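Local coordinates for YokD protein (Bacillus subtilis, PDB 2NYG), which probably transfers acetyl groups from acetyl-coenzyme A to an amine, as aminoglycoside N-acetyltransferases do, and may contribute to antibiotic resistance, at residues S70-L75 with R127-Y133; G162-I166 with L252-D257. All blocks are in the same frame, centred on the assembly; numbering follows the deposited sequence.

Contact 1. Residues S70-L75 with R127-Y133; sequences SQSVEL and RSNHPNY
Gln-71 lies against the backbone of Asn-132 and Tyr-133. Its CB is 3.1 Å from Asn-132 O. Its CG stands beside the backbone N (chi1 -60°), and this brings CG 3.8 Å from Tyr-133 CA. From CG the chain runs out extended. CD then meets the edge of the Tyr-133 ring, 3.9 Å from CD1. The amide is turned 87° from the ring plane. OE1, at the tip, lies a little further from the same CD1, at 4.2 Å.

The polar links come from the neighbours. Ser-72 N donates to Asn-132 O over 3.0 Å. Ser-72 OG also donates to Pro-131 O, but this bond is modelled very short and its length is doubtful. Arg-127 reaches in from the far end of its segment on a fully extended chain. Its NH2 donates to Ser-70 O over 3.2 Å, and that oxygen lies 28° out of the guanidinium plane. The same NH2 also bonds to Thr-106 O, and Ser-70 O has a second donor in Ser-134 OG. Within 127-133, His-130 ND1 accepts from Asn-132 N and Tyr-133 N, both out of the ring plane, the latter far out. This probably helps to hold the backbone turn.

Ser-72 to Leu-75 form a type I beta turn, closed by Leu-75 N to Ser-72 O. The turn and the two residues before it follow strand 65-69. They pack on the loop between strands 126-127 and 135-139, on the side of the mixed sheet where 126-127 is outermost, in this antibiotic N-acetyltransferase family member.

Contact 2. Residues G162-I166 with L252-D257; sequences GKLYI and LTEAVD
The Tyr-165 ring meets the Asp-257 carboxylate at its edge, with the two planes 76° apart. Asp-257 CG lies in the plane of the ring. Tyr-165 OH donates to Asp-257 OD1 over 2.7 Å, and OD1 accepts with its syn lone pair, on the side of the other oxygen. Thr-253 CG2 approaches the ring obliquely and is 3.3 Å from CE1. Val-256 CB also comes in obliquely, 4.0 Å from CD1. Outside the two segments, Arg-190 makes a cation-pi contact with this ring, and Leu-186 of helix 183-187 touches the Tyr-165 side chain.

Tyr-165 CG is anti to the backbone N (chi1 176°). This carries the ring across helix 252-257, where it enters as a knob among Leu-252, Thr-253, Val-256 and Asp-257. The knob-into-hole fit joins two helices connected to neighbouring strands of the mixed sheet. Helix 160-166 comes just before strand 170-174. Helix 252-268 follows directly on strand 245-251, which is antiparallel to 170-174 and beside it. The axes of the two short helical segments come within 9.0 Å, at 108° to each other.

Thr-253 faces Tyr-165 with both of its branches. CG2 meets ring atoms CE1 and CD1 obliquely, while OG1 donates to Tyr-165 O over 2.6 Å.

Next to this, the packing is apolar. Leu-164 and Leu-252 cross at about a right angle, with Leu-164 CB 3.5 Å from Leu-252 CD1. The other methyl, Leu-252 CD2, lies 3.9 Å from Tyr-165 CA. Ile-145 of helix 142-146 also touches the side chain of Leu-164, and Cys-183 of helix 183-187 touches that of Leu-252.

In the fold
Contacts 1 and 2 are both partly buried. Their centres are 20 Å apart and they do not touch. Contact 1 lies nearer the middle of the chain, with its centre about 10 Å from the chain centre; for contact 2 this is about 14 Å. They share no helix or strand, but both sit beside strands of the same mixed sheet. Contact 1 joins two segments that are mostly loop, and the hydrogen bonds across it all end on backbone carbonyl oxygens. Contact 2 joins two helices. It combines leucine packing with two hydroxyl bonds, one to a carboxylate and one to a backbone carbonyl. The Gln-71 side chain is about 8 Å from bound coenzyme A, and the Leu-164 side chain about 13 Å.

Contact 1. Residues S70-L75 with R127-Y133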
loop_
_atom_site.group_PDB
_atom_site.type_symbol
_atom_site.label_atom_id
_atom_site.label_comp_id
_atom_site.label_asym_id
_atom_site.label_seq_id
_atom_site.Cartn_x
_atom_site.Cartn_y
_atom_site.Cartn_z
ATOM N N SER A 70 -12.562 0.414 -0.824
ATOM C CA SER A 70 -11.346 0.056 -0.096
ATOM C C SER A 70 -11.631 -0.925 1.021
ATOM O O SER A 70 -11.213 -0.730 2.160
ATOM C CB SER A 70 -10.699 1.312 0.476
ATOM O OG SER A 70 -11.635 2.057 1.232
ATOM N N GLN A 71 -12.337 -1.992 0.664
ATOM C CA GLN A 71 -12.739 -3.063 1.571
ATOM C C GLN A 71 -11.614 -3.792 2.299
ATOM O O GLN A 71 -10.535 -4.001 1.762
ATOM C CB GLN A 71 -13.571 -4.085 0.799
ATOM C CG GLN A 71 -14.837 -3.510 0.192
ATOM C CD GLN A 71 -15.463 -4.464 -0.793
ATOM O OE1 GLN A 71 -15.182 -5.660 -0.757
ATOM N NE2 GLN A 71 -16.316 -3.950 -1.673
ATOM N N SER A 72 -11.904 -4.186 3.531
ATOM C CA SER A 72 -10.975 -4.903 4.385
ATOM C C SER A 72 -11.764 -6.068 4.996
ATOM O O SER A 72 -11.884 -6.214 6.224
ATOM C CB SER A 72 -10.446 -3.967 5.475
ATOM O OG SER A 72 -11.509 -3.287 6.125
ATOM N N VAL A 73 -12.302 -6.880 4.091
ATOM C CA VAL A 73 -13.115 -8.045 4.396
ATOM C C VAL A 73 -12.511 -9.027 5.399
ATOM O O VAL A 73 -13.242 -9.773 6.038
ATOM C CB VAL A 73 -13.444 -8.782 3.084
ATOM C CG1 VAL A 73 -14.338 -9.971 3.348
ATOM C CG2 VAL A 73 -14.130 -7.832 2.132
ATOM N N GLU A 74 -11.186 -9.018 5.543
ATOM C CA GLU A 74 -10.484 -9.918 6.465
ATOM C C GLU A 74 -10.788 -9.680 7.944
ATOM O O GLU A 74 -10.516 -10.534 8.788
ATOM C CB GLU A 74 -8.972 -9.820 6.257
ATOM C CG GLU A 74 -8.503 -10.328 4.911
ATOM C CD GLU A 74 -8.335 -9.227 3.903
ATOM O OE1 GLU A 74 -8.892 -8.130 4.108
ATOM O OE2 GLU A 74 -7.644 -9.470 2.896
ATOM N N LEU A 75 -11.341 -8.513 8.257
ATOM C CA LEU A 75 -11.682 -8.171 9.633
ATOM C C LEU A 75 -13.079 -8.683 9.982
ATOM O O LEU A 75 -13.918 -7.961 10.521
ATOM C CB LEU A 75 -11.610 -6.652 9.833
ATOM C CG LEU A 75 -10.275 -6.067 10.313
ATOM C CD1 LEU A 75 -9.206 -6.232 9.260
ATOM C CD2 LEU A 75 -10.466 -4.606 10.646
ATOM N N ARG A 127 -11.244 8.404 3.750
ATOM C CA ARG A 127 -11.767 7.044 3.845
ATOM C C ARG A 127 -12.931 6.986 4.821
ATOM O O ARG A 127 -12.874 7.587 5.893
ATOM C CB ARG A 127 -10.663 6.106 4.324
ATOM C CG ARG A 127 -10.984 4.633 4.248
ATOM C CD ARG A 127 -9.781 3.818 4.640
ATOM N NE ARG A 127 -10.001 2.388 4.472
ATOM C CZ ARG A 127 -9.118 1.455 4.808
ATOM N NH1 ARG A 127 -7.953 1.801 5.328
ATOM N NH2 ARG A 127 -9.401 0.175 4.633
ATOM N N SER A 128 -13.983 6.255 4.451
ATOM C CA SER A 128 -15.169 6.104 5.300
ATOM C C SER A 128 -14.905 5.162 6.488
ATOM O O SER A 128 -13.975 4.355 6.474
ATOM C CB SER A 128 -16.348 5.600 4.468
ATOM O OG SER A 128 -15.991 4.453 3.717
ATOM N N ASN A 129 -15.740 5.252 7.512
ATOM C CA ASN A 129 -15.520 4.450 8.702
ATOM C C ASN A 129 -16.071 3.018 8.837
ATOM O O ASN A 129 -16.265 2.536 9.950
ATOM C CB ASN A 129 -15.934 5.271 9.919
ATOM C CG ASN A 129 -15.262 4.800 11.178
ATOM O OD1 ASN A 129 -14.051 4.612 11.202
ATOM N ND2 ASN A 129 -16.038 4.601 12.235
ATOM N N HIS A 130 -16.302 2.316 7.737
ATOM C CA HIS A 130 -16.808 0.951 7.853
ATOM C C HIS A 130 -15.623 -0.011 7.902
ATOM O O HIS A 130 -14.634 0.172 7.190
ATOM C CB HIS A 130 -17.731 0.631 6.683
ATOM C CG HIS A 130 -18.655 -0.514 6.951
ATOM N ND1 HIS A 130 -18.259 -1.831 6.842
ATOM C CD2 HIS A 130 -19.934 -0.539 7.395
ATOM C CE1 HIS A 130 -19.257 -2.615 7.209
ATOM N NE2 HIS A 130 -20.283 -1.857 7.551
ATOM N N PRO A 131 -15.698 -1.045 8.748
ATOM C CA PRO A 131 -14.638 -2.046 8.914
ATOM C C PRO A 131 -14.461 -3.063 7.786
ATOM O O PRO A 131 -13.394 -3.692 7.660
ATOM C CB PRO A 131 -15.007 -2.696 10.242
ATOM C CG PRO A 131 -16.492 -2.659 10.210
ATOM C CD PRO A 131 -16.757 -1.242 9.750
ATOM N N ASN A 132 -15.494 -3.220 6.960
ATOM C CA ASN A 132 -15.405 -4.157 5.856
ATOM C C ASN A 132 -15.596 -3.530 4.493
ATOM O O ASN A 132 -14.857 -3.823 3.568
ATOM C CB ASN A 132 -16.431 -5.279 6.009
ATOM C CG ASN A 132 -16.162 -6.173 7.193
ATOM O OD1 ASN A 132 -15.045 -6.256 7.708
ATOM N ND2 ASN A 132 -17.198 -6.881 7.618
ATOM N N TYR A 133 -16.592 -2.663 4.368
ATOM C CA TYR A 133 -16.901 -2.054 3.085
ATOM C C TYR A 133 -16.660 -0.552 3.014
ATOM O O TYR A 133 -17.550 0.225 2.656
ATOM C CB TYR A 133 -18.353 -2.361 2.754
ATOM C CG TYR A 133 -18.696 -3.830 2.907
ATOM C CD1 TYR A 133 -18.048 -4.807 2.133
ATOM C CD2 TYR A 133 -19.690 -4.247 3.801
ATOM C CE1 TYR A 133 -18.391 -6.161 2.246
ATOM C CE2 TYR A 133 -20.036 -5.595 3.916
ATOM C CZ TYR A 133 -19.381 -6.544 3.136
ATOM O OH TYR A 133 -19.707 -7.869 3.254
#

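Contact 2. Residues G162-I166 with L252-D257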
loop_
_atom_site.group_PDB
_atom_site.type_symbol
_atom_site.label_atom_id
_atom_site.label_comp_id
_atom_site.label_asym_id
_atom_site.label_seq_id
_atom_site.Cartn_x
_atom_site.Cartn_y
_atom_site.Cartn_z
ATOM N N GLY A 162 -25.107 5.280 -1.496
ATOM C CA GLY A 162 -26.319 6.063 -1.396
ATOM C C GLY A 162 -26.090 7.481 -1.878
ATOM O O GLY A 162 -27.019 8.160 -2.300
ATOM N N LYS A 163 -24.842 7.926 -1.823
ATOM C CA LYS A 163 -24.497 9.269 -2.245
ATOM C C LYS A 163 -24.067 9.272 -3.705
ATOM O O LYS A 163 -24.144 10.296 -4.381
ATOM C CB LYS A 163 -23.361 9.810 -1.388
ATOM C CG LYS A 163 -23.389 9.360 0.054
ATOM C CD LYS A 163 -24.323 10.189 0.910
ATOM C CE LYS A 163 -24.160 9.767 2.359
ATOM N NZ LYS A 163 -24.961 10.582 3.293
ATOM N N LEU A 164 -23.598 8.140 -4.204
ATOM C CA LEU A 164 -23.188 8.094 -5.593
ATOM C C LEU A 164 -24.415 7.878 -6.473
ATOM O O LEU A 164 -24.386 8.138 -7.678
ATOM C CB LEU A 164 -22.177 6.967 -5.821
ATOM C CG LEU A 164 -20.846 6.959 -5.055
ATOM C CD1 LEU A 164 -19.899 5.937 -5.685
ATOM C CD2 LEU A 164 -20.204 8.318 -5.123
ATOM N N TYR A 165 -25.498 7.400 -5.872
ATOM C CA TYR A 165 -26.707 7.153 -6.634
ATOM C C TYR A 165 -27.515 8.423 -6.879
ATOM O O TYR A 165 -28.027 8.624 -7.985
ATOM C CB TYR A 165 -27.589 6.116 -5.936
ATOM C CG TYR A 165 -28.910 5.887 -6.645
ATOM C CD1 TYR A 165 -28.987 5.096 -7.802
ATOM C CD2 TYR A 165 -30.079 6.498 -6.186
ATOM C CE1 TYR A 165 -30.192 4.928 -8.475
ATOM C CE2 TYR A 165 -31.280 6.332 -6.853
ATOM C CZ TYR A 165 -31.332 5.553 -7.992
ATOM O OH TYR A 165 -32.521 5.428 -8.654
ATOM N N ILE A 166 -27.620 9.278 -5.861
ATOM C CA ILE A 166 -28.388 10.517 -5.980
ATOM C C ILE A 166 -27.793 11.529 -6.962
ATOM O O ILE A 166 -28.494 12.041 -7.836
ATOM C CB ILE A 166 -28.563 11.200 -4.610
ATOM C CG1 ILE A 166 -27.211 11.319 -3.920
ATOM C CG2 ILE A 166 -29.542 10.419 -3.750
ATOM C CD1 ILE A 166 -27.295 11.792 -2.471
ATOM N N LEU A 252 -23.759 5.287 -12.928
ATOM C CA LEU A 252 -23.906 4.446 -11.759
ATOM C C LEU A 252 -25.379 4.316 -11.422
ATOM O O LEU A 252 -25.884 3.212 -11.202
ATOM C CB LEU A 252 -23.119 5.020 -10.582
ATOM C CG LEU A 252 -23.110 4.262 -9.247
ATOM C CD1 LEU A 252 -21.891 4.614 -8.448
ATOM C CD2 LEU A 252 -24.362 4.594 -8.460
ATOM N N THR A 253 -26.076 5.455 -11.405
ATOM C CA THR A 253 -27.507 5.490 -11.130
ATOM C C THR A 253 -28.265 4.585 -12.109
ATOM O O THR A 253 -29.206 3.888 -11.742
ATOM C CB THR A 253 -28.029 6.910 -11.267
ATOM O OG1 THR A 253 -27.322 7.755 -10.355
ATOM C CG2 THR A 253 -29.496 6.965 -10.962
ATOM N N GLU A 254 -27.830 4.616 -13.356
ATOM C CA GLU A 254 -28.431 3.843 -14.428
ATOM C C GLU A 254 -28.158 2.364 -14.229
ATOM O O GLU A 254 -28.992 1.513 -14.529
ATOM C CB GLU A 254 -27.830 4.337 -15.729
ATOM C CG GLU A 254 -28.410 3.839 -17.017
ATOM C CD GLU A 254 -28.019 4.752 -18.167
ATOM O OE1 GLU A 254 -27.904 4.279 -19.314
ATOM O OE2 GLU A 254 -27.838 5.961 -17.928
ATOM N N ALA A 255 -26.974 2.057 -13.715
ATOM C CA ALA A 255 -26.576 0.682 -13.480
ATOM C C ALA A 255 -27.322 0.109 -12.284
ATOM O O ALA A 255 -27.783 -1.027 -12.310
ATOM C CB ALA A 255 -25.057 0.607 -13.249
ATOM N N VAL A 256 -27.443 0.885 -11.223
ATOM C CA VAL A 256 -28.138 0.371 -10.054
ATOM C C VAL A 256 -29.593 0.061 -10.387
ATOM O O VAL A 256 -30.101 -1.017 -10.061
ATOM C CB VAL A 256 -28.088 1.365 -8.856
ATOM C CG1 VAL A 256 -28.819 0.778 -7.659
ATOM C CG2 VAL A 256 -26.646 1.649 -8.474
ATOM N N ASP A 257 -30.255 0.998 -11.054
ATOM C CA ASP A 257 -31.651 0.813 -11.400
ATOM C C ASP A 257 -31.894 -0.451 -12.191
ATOM O O ASP A 257 -32.825 -1.185 -11.885
ATOM C CB ASP A 257 -32.188 2.029 -12.159
ATOM C CG ASP A 257 -32.313 3.253 -11.271
ATOM O OD1 ASP A 257 -32.361 3.073 -10.031
ATOM O OD2 ASP A 257 -32.377 4.384 -11.809
#